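Long-range contacts in glycerate dehydrogenase (Bacillus sp. 5mfcol3.1, PDB 6P2I), which reduces acyclic imino acids to amino acids with NADPH, intercepting imines made by a partner oxidase, and belongs to the D-2-hydroxyacid dehydrogenase family: residues R65-T73 against N286-Y297; I140-I150 against A161-N172. All blocks are in the same frame, centred on the assembly; numbering follows the deposited sequence. Where two conformers were deposited one is given.

Interaction 1 (R65-T73 against N286-Y297). With DAR (D-arginine), chain D.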
# COMPACT_ATOMS: atom_id res chain seq x y z
N ARG A 65 -36.29 -30.91 2.63
CA ARG A 65 -36.78 -29.82 3.47
C ARG A 65 -36.22 -28.45 3.11
O ARG A 65 -36.98 -27.48 2.99
CB ARG A 65 -36.51 -30.11 4.95
CG ARG A 65 -36.96 -28.99 5.87
CD ARG A 65 -36.80 -29.37 7.33
NE ARG A 65 -37.12 -28.25 8.21
CZ ARG A 65 -37.09 -28.32 9.54
NH1 ARG A 65 -36.75 -29.46 10.13
NH2 ARG A 65 -37.40 -27.26 10.28
N LEU A 66 -34.90 -28.36 2.94
CA LEU A 66 -34.23 -27.08 2.70
C LEU A 66 -34.89 -26.28 1.58
O LEU A 66 -35.14 -26.81 0.49
CB LEU A 66 -32.75 -27.33 2.35
CG LEU A 66 -31.90 -26.09 2.07
CD1 LEU A 66 -31.79 -25.26 3.34
CD2 LEU A 66 -30.54 -26.51 1.55
N LYS A 67 -35.14 -24.99 1.83
CA LYS A 67 -35.72 -24.13 0.81
C LYS A 67 -34.84 -22.95 0.42
O LYS A 67 -35.02 -22.42 -0.68
CB LYS A 67 -37.08 -23.59 1.27
CG LYS A 67 -38.19 -24.64 1.34
CD LYS A 67 -38.32 -25.39 0.03
CE LYS A 67 -38.83 -24.47 -1.07
NZ LYS A 67 -38.80 -25.11 -2.42
N TYR A 68 -33.90 -22.54 1.26
CA TYR A 68 -33.15 -21.30 1.05
C TYR A 68 -31.75 -21.46 1.62
O TYR A 68 -31.60 -21.80 2.80
CB TYR A 68 -33.88 -20.12 1.70
CG TYR A 68 -33.27 -18.75 1.42
CD1 TYR A 68 -32.70 -18.43 0.19
CD2 TYR A 68 -33.31 -17.77 2.40
CE1 TYR A 68 -32.15 -17.14 -0.03
CE2 TYR A 68 -32.79 -16.51 2.19
CZ TYR A 68 -32.22 -16.20 0.98
OH TYR A 68 -31.72 -14.92 0.82
N LEU A 69 -30.75 -21.22 0.78
CA LEU A 69 -29.35 -21.29 1.16
C LEU A 69 -28.73 -19.92 0.98
O LEU A 69 -28.88 -19.30 -0.08
CB LEU A 69 -28.59 -22.31 0.31
CG LEU A 69 -27.09 -22.44 0.56
CD1 LEU A 69 -26.83 -22.97 1.95
CD2 LEU A 69 -26.45 -23.35 -0.48
N ILE A 70 -28.03 -19.45 2.02
CA ILE A 70 -27.30 -18.19 2.00
C ILE A 70 -25.82 -18.51 2.13
O ILE A 70 -25.42 -19.16 3.10
CB ILE A 70 -27.75 -17.26 3.13
CG1 ILE A 70 -29.24 -16.94 3.02
CG2 ILE A 70 -26.87 -15.98 3.17
CD1 ILE A 70 -29.84 -16.39 4.30
N THR A 71 -25.01 -18.05 1.18
CA THR A 71 -23.57 -18.06 1.39
C THR A 71 -23.21 -16.81 2.16
O THR A 71 -23.70 -15.72 1.84
CB THR A 71 -22.78 -18.12 0.07
OG1 THR A 71 -23.02 -16.93 -0.72
CG2 THR A 71 -23.16 -19.38 -0.73
N ILE A 72 -22.42 -16.97 3.23
CA ILE A 72 -21.93 -15.81 3.96
C ILE A 72 -20.92 -15.06 3.11
O ILE A 72 -20.65 -13.89 3.37
CB ILE A 72 -21.31 -16.23 5.32
CG1 ILE A 72 -21.31 -15.04 6.30
CG2 ILE A 72 -19.90 -16.75 5.12
CD1 ILE A 72 -22.70 -14.59 6.70
N THR A 73 -20.40 -15.71 2.08
CA THR A 73 -19.40 -15.17 1.18
C THR A 73 -20.04 -14.46 0.00
O THR A 73 -21.22 -14.67 -0.32
CB THR A 73 -18.51 -16.30 0.66
OG1 THR A 73 -19.34 -17.30 0.06
CG2 THR A 73 -17.74 -16.92 1.81
N ASN A 286 -21.08 -7.70 6.62
CA ASN A 286 -21.40 -9.09 6.31
C ASN A 286 -22.60 -9.54 7.13
O ASN A 286 -23.50 -10.22 6.62
CB ASN A 286 -20.16 -9.95 6.59
CG ASN A 286 -20.17 -11.31 5.88
OD1 ASN A 286 -19.20 -12.07 6.02
ND2 ASN A 286 -21.23 -11.63 5.15
N MET A 287 -22.64 -9.14 8.41
CA MET A 287 -23.77 -9.48 9.27
C MET A 287 -25.03 -8.76 8.83
O MET A 287 -26.12 -9.36 8.84
CB MET A 287 -23.44 -9.13 10.72
CG MET A 287 -22.22 -9.85 11.29
SD MET A 287 -22.40 -11.64 11.32
CE MET A 287 -21.55 -12.15 9.83
N TYR A 288 -24.92 -7.49 8.44
CA TYR A 288 -26.10 -6.76 7.97
C TYR A 288 -26.68 -7.42 6.73
O TYR A 288 -27.91 -7.49 6.58
CB TYR A 288 -25.76 -5.30 7.66
CG TYR A 288 -25.16 -4.46 8.77
CD1 TYR A 288 -25.38 -4.74 10.10
CD2 TYR A 288 -24.37 -3.35 8.45
CE1 TYR A 288 -24.83 -3.94 11.11
CE2 TYR A 288 -23.81 -2.56 9.44
CZ TYR A 288 -24.04 -2.85 10.77
OH TYR A 288 -23.48 -2.05 11.74
N GLU A 289 -25.81 -7.89 5.82
CA GLU A 289 -26.29 -8.54 4.60
C GLU A 289 -26.94 -9.88 4.90
O GLU A 289 -27.99 -10.21 4.34
CB GLU A 289 -25.14 -8.73 3.61
CG GLU A 289 -24.76 -7.41 2.92
CD GLU A 289 -23.67 -7.55 1.86
OE1 GLU A 289 -22.84 -8.47 1.95
OE2 GLU A 289 -23.63 -6.70 0.94
N LEU A 290 -26.32 -10.67 5.78
CA LEU A 290 -26.91 -11.94 6.20
C LEU A 290 -28.31 -11.72 6.75
O LEU A 290 -29.26 -12.45 6.41
CB LEU A 290 -26.01 -12.59 7.25
CG LEU A 290 -26.63 -13.78 7.98
CD1 LEU A 290 -26.93 -14.91 7.02
CD2 LEU A 290 -25.70 -14.23 9.08
N ILE A 291 -28.47 -10.72 7.61
CA ILE A 291 -29.76 -10.46 8.24
C ILE A 291 -30.75 -9.93 7.21
O ILE A 291 -31.93 -10.28 7.23
CB ILE A 291 -29.60 -9.50 9.43
CG1 ILE A 291 -28.91 -10.23 10.59
CG2 ILE A 291 -30.94 -8.92 9.88
CD1 ILE A 291 -28.27 -9.31 11.61
N GLU A 292 -30.27 -9.08 6.29
CA GLU A 292 -31.16 -8.58 5.25
C GLU A 292 -31.65 -9.71 4.36
O GLU A 292 -32.81 -9.72 3.94
CB GLU A 292 -30.45 -7.52 4.41
CG GLU A 292 -31.30 -7.03 3.27
CD GLU A 292 -30.66 -5.88 2.52
OE1 GLU A 292 -29.46 -5.64 2.75
OE2 GLU A 292 -31.36 -5.24 1.71
N ASN A 293 -30.78 -10.68 4.06
CA ASN A 293 -31.21 -11.84 3.30
C ASN A 293 -32.34 -12.58 4.00
O ASN A 293 -33.34 -12.95 3.38
CB ASN A 293 -30.03 -12.78 3.06
CG ASN A 293 -29.13 -12.29 1.94
OD1 ASN A 293 -29.59 -11.58 1.04
ND2 ASN A 293 -27.86 -12.68 1.97
N ILE A 294 -32.19 -12.82 5.31
CA ILE A 294 -33.20 -13.57 6.05
C ILE A 294 -34.51 -12.80 6.11
O ILE A 294 -35.58 -13.33 5.80
CB ILE A 294 -32.68 -13.90 7.47
CG1 ILE A 294 -31.48 -14.85 7.37
CG2 ILE A 294 -33.80 -14.47 8.32
CD1 ILE A 294 -30.70 -15.03 8.66
N GLU A 295 -34.44 -11.52 6.51
CA GLU A 295 -35.65 -10.72 6.63
C GLU A 295 -36.38 -10.64 5.29
O GLU A 295 -37.61 -10.82 5.23
CB GLU A 295 -35.30 -9.32 7.13
N SER A 296 -35.65 -10.37 4.21
CA SER A 296 -36.28 -10.17 2.91
C SER A 296 -36.91 -11.46 2.41
O SER A 296 -37.97 -11.44 1.77
CB SER A 296 -35.26 -9.66 1.90
OG SER A 296 -34.76 -8.38 2.28
N TYR A 297 -36.27 -12.60 2.69
CA TYR A 297 -36.86 -13.88 2.30
C TYR A 297 -38.15 -14.13 3.06
O TYR A 297 -39.15 -14.55 2.48
CB TYR A 297 -35.85 -15.00 2.56
CG TYR A 297 -36.37 -16.37 2.26
CD1 TYR A 297 -36.32 -16.89 0.97
CD2 TYR A 297 -36.91 -17.17 3.27
CE1 TYR A 297 -36.80 -18.18 0.70
CE2 TYR A 297 -37.39 -18.43 3.00
CZ TYR A 297 -37.33 -18.93 1.72
OH TYR A 297 -37.80 -20.21 1.46
N DAR D . -13.97 -15.69 -0.67
CA DAR D . -14.34 -14.34 -0.24
CB DAR D . -14.00 -14.10 1.24
CG DAR D . -14.76 -15.02 2.20
CD DAR D . -14.73 -14.50 3.63
NE DAR D . -15.54 -15.25 4.60
CZ DAR D . -16.53 -14.66 5.27
NH1 DAR D . -17.12 -13.56 4.78
NH2 DAR D . -16.96 -15.15 6.43
C DAR D . -15.80 -14.06 -0.55
O DAR D . -16.50 -13.29 0.13
OXT DAR D . -16.28 -14.61 -1.54
O HOH W 1 -37.60 -21.10 -1.72
O HOH W 2 -33.42 -12.66 0.64
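The rings of Tyr68 and Tyr297 form an offset stack, centroids 4.2 Å apart and planes only 10° from parallel. Tyr297 CD1 lies over one face of Tyr68, near its rim; the opposite face carries CG1 of Ile70. The two tyrosines slide past each other in opposite directions, which also brings Tyr68 CB over the face of Tyr297 in a CH-pi contact. At the edge of Tyr297 a water, weakly bonded to its OH, donates to Lys67 O. Tyr68 OH shares a second water with Asn293 O and is hydrogen-bonded to Ser92 OG. Were Tyr297 an alanine, the Tyr68 face it covers would probably lose its stacking partner, with a gap opened beside Lys67 CB. Ile70 sends CG2 to Leu290 CD1 (4.0 Å) and CD1 to Ile294 CG1 (3.8 Å). Asn286, its CG anti to the backbone N (chi1 -160°), uses both amide ends: ND2 donates 2.9 Å to a lone pair of Ile72 O, while OD1 accepts from NH1 of the bound D-arginine at 2.8 Å, nearly straight at 171°. The Ile72 bond probably sets the rotation of this amide, one of several groups binding the ligand. Residues 286-297 run nearly antiparallel to strand 68-71, which lies between strands 47-50 and 90-92 and leads into the D-arginine pocket; the helix covers one face of this five-stranded parallel sheet, packed on helix 14-23.

Interaction 2 (I140-I150 against A161-N172). With NAP (NADP nicotinamide-adenine-dinucleotide phosphate), chain C; EDO (1,2-ethanediol), chain E.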
# COMPACT_ATOMS: atom_id res chain seq x y z
N ILE A 140 2.81 4.76 -9.03
CA ILE A 140 1.62 4.25 -9.70
C ILE A 140 0.82 5.37 -10.36
O ILE A 140 0.02 5.09 -11.27
CB ILE A 140 0.73 3.43 -8.74
CG1 ILE A 140 -0.01 4.30 -7.70
CG2 ILE A 140 1.54 2.31 -8.09
CD1 ILE A 140 -1.04 3.44 -6.84
N ARG A 141 1.03 6.63 -9.98
CA ARG A 141 0.32 7.70 -10.66
C ARG A 141 0.67 7.68 -12.14
O ARG A 141 1.82 7.45 -12.52
CB ARG A 141 0.67 9.06 -10.04
CG ARG A 141 0.06 10.24 -10.78
CD ARG A 141 0.43 11.57 -10.14
NE ARG A 141 -0.02 12.71 -10.94
CZ ARG A 141 -0.83 13.66 -10.49
NH1 ARG A 141 -1.26 13.64 -9.24
NH2 ARG A 141 -1.19 14.66 -11.29
N ASP A 142 -0.35 7.88 -12.98
CA ASP A 142 -0.28 7.95 -14.44
C ASP A 142 -0.04 6.60 -15.09
O ASP A 142 0.07 6.53 -16.32
CB ASP A 142 0.79 8.95 -14.94
CG ASP A 142 0.36 10.39 -14.76
OD1 ASP A 142 -0.86 10.64 -14.69
OD2 ASP A 142 1.25 11.27 -14.68
N LYS A 143 0.03 5.51 -14.31
CA LYS A 143 0.17 4.19 -14.91
C LYS A 143 -1.20 3.66 -15.29
O LYS A 143 -2.24 4.18 -14.87
CB LYS A 143 0.85 3.22 -13.95
CG LYS A 143 2.23 3.69 -13.51
CD LYS A 143 3.21 3.68 -14.67
CE LYS A 143 4.58 4.19 -14.23
NZ LYS A 143 4.48 5.55 -13.61
N THR A 144 -1.20 2.61 -16.10
CA THR A 144 -2.44 1.97 -16.54
C THR A 144 -2.70 0.75 -15.68
O THR A 144 -1.85 -0.15 -15.60
CB THR A 144 -2.35 1.57 -18.01
OG1 THR A 144 -2.25 2.75 -18.82
CG2 THR A 144 -3.62 0.78 -18.41
N ILE A 145 -3.86 0.71 -15.04
CA ILE A 145 -4.30 -0.47 -14.30
C ILE A 145 -5.42 -1.13 -15.08
O ILE A 145 -6.36 -0.45 -15.52
CB ILE A 145 -4.74 -0.12 -12.87
CG1 ILE A 145 -5.19 -1.38 -12.14
CG2 ILE A 145 -5.84 0.95 -12.86
CD1 ILE A 145 -5.35 -1.20 -10.63
N GLY A 146 -5.31 -2.44 -15.27
CA GLY A 146 -6.29 -3.19 -16.03
C GLY A 146 -7.06 -4.11 -15.10
O GLY A 146 -6.46 -4.92 -14.38
N LEU A 147 -8.37 -3.98 -15.09
CA LEU A 147 -9.24 -4.69 -14.15
C LEU A 147 -9.97 -5.78 -14.93
O LEU A 147 -10.79 -5.48 -15.80
CB LEU A 147 -10.20 -3.71 -13.48
CG LEU A 147 -9.52 -2.50 -12.82
CD1 LEU A 147 -10.55 -1.48 -12.31
CD2 LEU A 147 -8.62 -2.97 -11.68
N ILE A 148 -9.67 -7.04 -14.63
CA ILE A 148 -10.37 -8.17 -15.23
C ILE A 148 -11.56 -8.45 -14.32
O ILE A 148 -11.42 -9.10 -13.28
CB ILE A 148 -9.46 -9.39 -15.39
CG1 ILE A 148 -8.26 -9.05 -16.29
CG2 ILE A 148 -10.25 -10.60 -15.95
CD1 ILE A 148 -7.20 -10.14 -16.33
N GLY A 149 -12.72 -7.92 -14.70
CA GLY A 149 -13.87 -7.88 -13.81
C GLY A 149 -14.05 -6.48 -13.26
O GLY A 149 -13.13 -5.94 -12.63
N ILE A 150 -15.21 -5.88 -13.51
CA ILE A 150 -15.45 -4.49 -13.15
C ILE A 150 -16.84 -4.38 -12.55
O ILE A 150 -17.65 -3.53 -12.94
CB ILE A 150 -15.25 -3.55 -14.37
CG1 ILE A 150 -15.96 -4.10 -15.61
CG2 ILE A 150 -13.77 -3.37 -14.67
CD1 ILE A 150 -15.74 -3.24 -16.85
N ALA A 161 -8.22 4.09 -8.00
CA ALA A 161 -7.23 4.32 -9.04
C ALA A 161 -7.44 5.67 -9.73
O ALA A 161 -6.48 6.41 -9.96
CB ALA A 161 -7.27 3.20 -10.07
N ASN A 162 -8.69 5.99 -10.09
CA ASN A 162 -8.94 7.18 -10.91
C ASN A 162 -8.58 8.44 -10.15
O ASN A 162 -8.24 9.46 -10.76
CB ASN A 162 -10.41 7.22 -11.36
CG ASN A 162 -10.62 6.63 -12.76
OD1 ASN A 162 -9.88 6.93 -13.70
ND2 ASN A 162 -11.64 5.79 -12.89
N ALA A 163 -8.61 8.38 -8.83
CA ALA A 163 -8.25 9.52 -8.00
C ALA A 163 -6.80 9.46 -7.50
O ALA A 163 -6.29 10.47 -7.02
CB ALA A 163 -9.22 9.64 -6.83
N PHE A 164 -6.14 8.30 -7.62
CA PHE A 164 -4.68 8.26 -7.70
C PHE A 164 -4.17 8.83 -9.02
O PHE A 164 -2.95 8.91 -9.21
CB PHE A 164 -4.16 6.83 -7.58
CG PHE A 164 -3.52 6.50 -6.26
CD1 PHE A 164 -2.26 6.96 -5.95
CD2 PHE A 164 -4.17 5.67 -5.36
CE1 PHE A 164 -1.68 6.63 -4.75
CE2 PHE A 164 -3.59 5.33 -4.16
CZ PHE A 164 -2.34 5.81 -3.85
N GLN A 165 -5.07 9.26 -9.91
CA GLN A 165 -4.72 9.72 -11.25
C GLN A 165 -3.98 8.62 -12.02
O GLN A 165 -2.84 8.78 -12.45
CB GLN A 165 -3.91 11.02 -11.21
CG GLN A 165 -4.66 12.20 -10.61
CD GLN A 165 -5.90 12.58 -11.40
OE1 GLN A 165 -7.00 12.61 -10.87
NE2 GLN A 165 -5.71 12.87 -12.69
N MET A 166 -4.66 7.49 -12.16
CA MET A 166 -4.22 6.39 -13.01
C MET A 166 -5.15 6.30 -14.21
O MET A 166 -6.26 6.82 -14.19
CB MET A 166 -4.23 5.06 -12.24
CG MET A 166 -3.37 5.10 -11.00
SD MET A 166 -3.48 3.65 -10.00
CE MET A 166 -2.59 2.49 -11.03
N LYS A 167 -4.67 5.64 -15.27
CA LYS A 167 -5.52 5.29 -16.40
C LYS A 167 -6.13 3.93 -16.10
O LYS A 167 -5.39 2.98 -15.82
CB LYS A 167 -4.74 5.25 -17.71
CG LYS A 167 -3.57 6.21 -17.74
CD LYS A 167 -3.43 6.90 -19.08
CE LYS A 167 -2.39 8.01 -19.02
NZ LYS A 167 -2.32 8.78 -20.30
N VAL A 168 -7.46 3.84 -16.13
CA VAL A 168 -8.15 2.60 -15.77
C VAL A 168 -8.74 1.99 -17.02
O VAL A 168 -9.55 2.62 -17.70
CB VAL A 168 -9.24 2.84 -14.71
CG1 VAL A 168 -9.87 1.51 -14.29
CG2 VAL A 168 -8.64 3.58 -13.51
N ILE A 169 -8.35 0.75 -17.31
CA ILE A 169 -8.99 -0.04 -18.36
C ILE A 169 -9.51 -1.32 -17.71
O ILE A 169 -9.17 -1.66 -16.57
CB ILE A 169 -8.04 -0.33 -19.54
CG1 ILE A 169 -6.92 -1.30 -19.14
CG2 ILE A 169 -7.47 0.97 -20.14
CD1 ILE A 169 -5.93 -1.58 -20.25
N GLY A 170 -10.38 -2.02 -18.43
CA GLY A 170 -11.00 -3.17 -17.79
C GLY A 170 -11.88 -3.92 -18.76
O GLY A 170 -12.04 -3.55 -19.92
N LEU A 171 -12.44 -5.02 -18.25
CA LEU A 171 -13.30 -5.84 -19.08
C LEU A 171 -14.32 -6.54 -18.21
O LEU A 171 -14.06 -6.83 -17.03
CB LEU A 171 -12.52 -6.87 -19.91
CG LEU A 171 -11.76 -8.02 -19.24
CD1 LEU A 171 -12.65 -9.22 -19.03
CD2 LEU A 171 -10.59 -8.43 -20.12
N ASN A 172 -15.47 -6.81 -18.80
CA ASN A 172 -16.50 -7.62 -18.18
C ASN A 172 -17.00 -8.59 -19.24
O ASN A 172 -16.44 -8.69 -20.34
CB ASN A 172 -17.60 -6.74 -17.58
CG ASN A 172 -18.31 -5.87 -18.61
OD1 ASN A 172 -18.20 -6.09 -19.82
ND2 ASN A 172 -19.04 -4.87 -18.14
PA NAP C . -19.39 -8.91 -9.25
O1A NAP C . -20.31 -10.06 -9.62
O2A NAP C . -19.98 -7.62 -8.77
O5B NAP C . -18.48 -8.59 -10.52
C5B NAP C . -17.93 -9.63 -11.32
C4B NAP C . -17.32 -8.97 -12.55
O4B NAP C . -16.68 -10.00 -13.31
C3B NAP C . -18.37 -8.34 -13.46
O3B NAP C . -17.78 -7.23 -14.17
C2B NAP C . -18.66 -9.43 -14.46
O2B NAP C . -19.15 -8.93 -15.70
C1B NAP C . -17.26 -9.99 -14.62
N9A NAP C . -17.29 -11.33 -15.23
C8A NAP C . -18.02 -12.39 -14.83
N7A NAP C . -17.80 -13.45 -15.65
C5A NAP C . -16.92 -13.04 -16.59
C6A NAP C . -16.26 -13.66 -17.75
N6A NAP C . -16.50 -14.94 -18.09
N1A NAP C . -15.40 -12.89 -18.46
C2A NAP C . -15.14 -11.60 -18.14
N3A NAP C . -15.71 -10.97 -17.09
C4A NAP C . -16.59 -11.64 -16.30
O3 NAP C . -18.33 -9.55 -8.21
PN NAP C . -17.50 -8.79 -7.06
O1N NAP C . -18.40 -8.45 -5.90
O2N NAP C . -16.69 -7.67 -7.68
O5D NAP C . -16.53 -9.97 -6.58
C5D NAP C . -15.62 -10.58 -7.51
C4D NAP C . -14.89 -11.74 -6.86
O4D NAP C . -14.07 -11.25 -5.80
C3D NAP C . -15.80 -12.75 -6.16
O3D NAP C . -16.37 -13.70 -7.07
C2D NAP C . -14.85 -13.38 -5.15
O2D NAP C . -14.31 -14.59 -5.69
C1D NAP C . -13.75 -12.33 -4.94
N1N NAP C . -13.72 -11.89 -3.54
C2N NAP C . -12.58 -12.00 -2.84
C3N NAP C . -12.52 -11.60 -1.50
C7N NAP C . -11.24 -11.76 -0.72
O7N NAP C . -11.27 -11.72 0.50
N7N NAP C . -10.09 -12.01 -1.36
C4N NAP C . -13.67 -11.09 -0.90
C5N NAP C . -14.85 -10.99 -1.64
C6N NAP C . -14.84 -11.40 -2.97
P2B NAP C . -20.71 -8.63 -15.99
O1X NAP C . -21.44 -9.92 -15.64
O2X NAP C . -21.07 -7.50 -15.06
O3X NAP C . -20.72 -8.23 -17.44
C1 EDO E . -2.40 11.79 -6.82
O1 EDO E . -1.60 10.63 -7.06
C2 EDO E . -1.59 12.83 -6.06
O2 EDO E . -0.60 13.38 -6.95
O HOH W 3 -19.53 -5.44 -15.16
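Met166 reaches into the turn of 140-143. Its CB rests 3.4 Å from Lys143 O, and CG lies equally near Ile140 O. With CG anti to the carbonyl carbon (chi1 -57°), the chain runs on to SD, 4.0 Å from Ile140 CD1, then bends at the sulfur to lay CE near both Ile140 O (3.7 Å) and Ile145 CB (3.8 Å). Ile140 CD1 sits over the centre of the Phe164 ring, a CH-pi contact 8° off the ring normal. This end faces the second subunit: Phe164 packs on Ile160 of that subunit, and Lys143 NZ, hydrogen-bonded to Glu139 O, forms a salt bridge with Glu281 of the same neighbour.

Where helix 152-163 ends, Gln165 takes a positive phi as the C-prime residue of a Schellman motif, and its O accepts from Asp142 N at 2.7 Å. From there the strands 144-148 and 167-171 run parallel, joined by six backbone hydrogen bonds from Lys167 N to Lys143 O through to Gly149 N to Leu171 O. Ile145, Leu147 and Val168 face the side of the sheet covered by the helix, where Leu147 CD1 meets Val168 CG1 and Ile145 CG2 meets Ala161 CB. At Gly170 a CB would point to that same side and clash with Ile150 CG2.

At their C-terminal ends the strands meet the cofactor. Ile150 N donates to NADP O3B (3.0 Å), Leu171 CD1 touches the adenine at C2A, and Asn172 ND2, also hydrogen-bonded to Arg176 O, donates to a water that donates to the 2'-phosphate oxygen O2X. The apolar beta-alpha-beta unit, characteristic of a Rossmann fold, thus ends in one backbone amide on the ribose and a carboxamide reaching the 2'-phosphate through water, consistent with use of NADPH.

In the fold
Both contacts are largely buried, yet they hold different elements in different parallel sheets, their centres about 33 Å apart and nearest atoms about 15 Å. Interaction 2 is nested in the chain within the loop closed by interaction 1. In interaction 1 a helix packs alongside a strand, running nearly antiparallel to it, so side chains do nearly all the joining; in interaction 2 neighbouring strands are sewn together mainly by backbone bonds, with apolar side chains behind them. Each has one end at a bound molecule: the amino acid pocket in interaction 1, the adenosine half of the cofactor in interaction 2. Interaction 2 alone also reaches the second subunit.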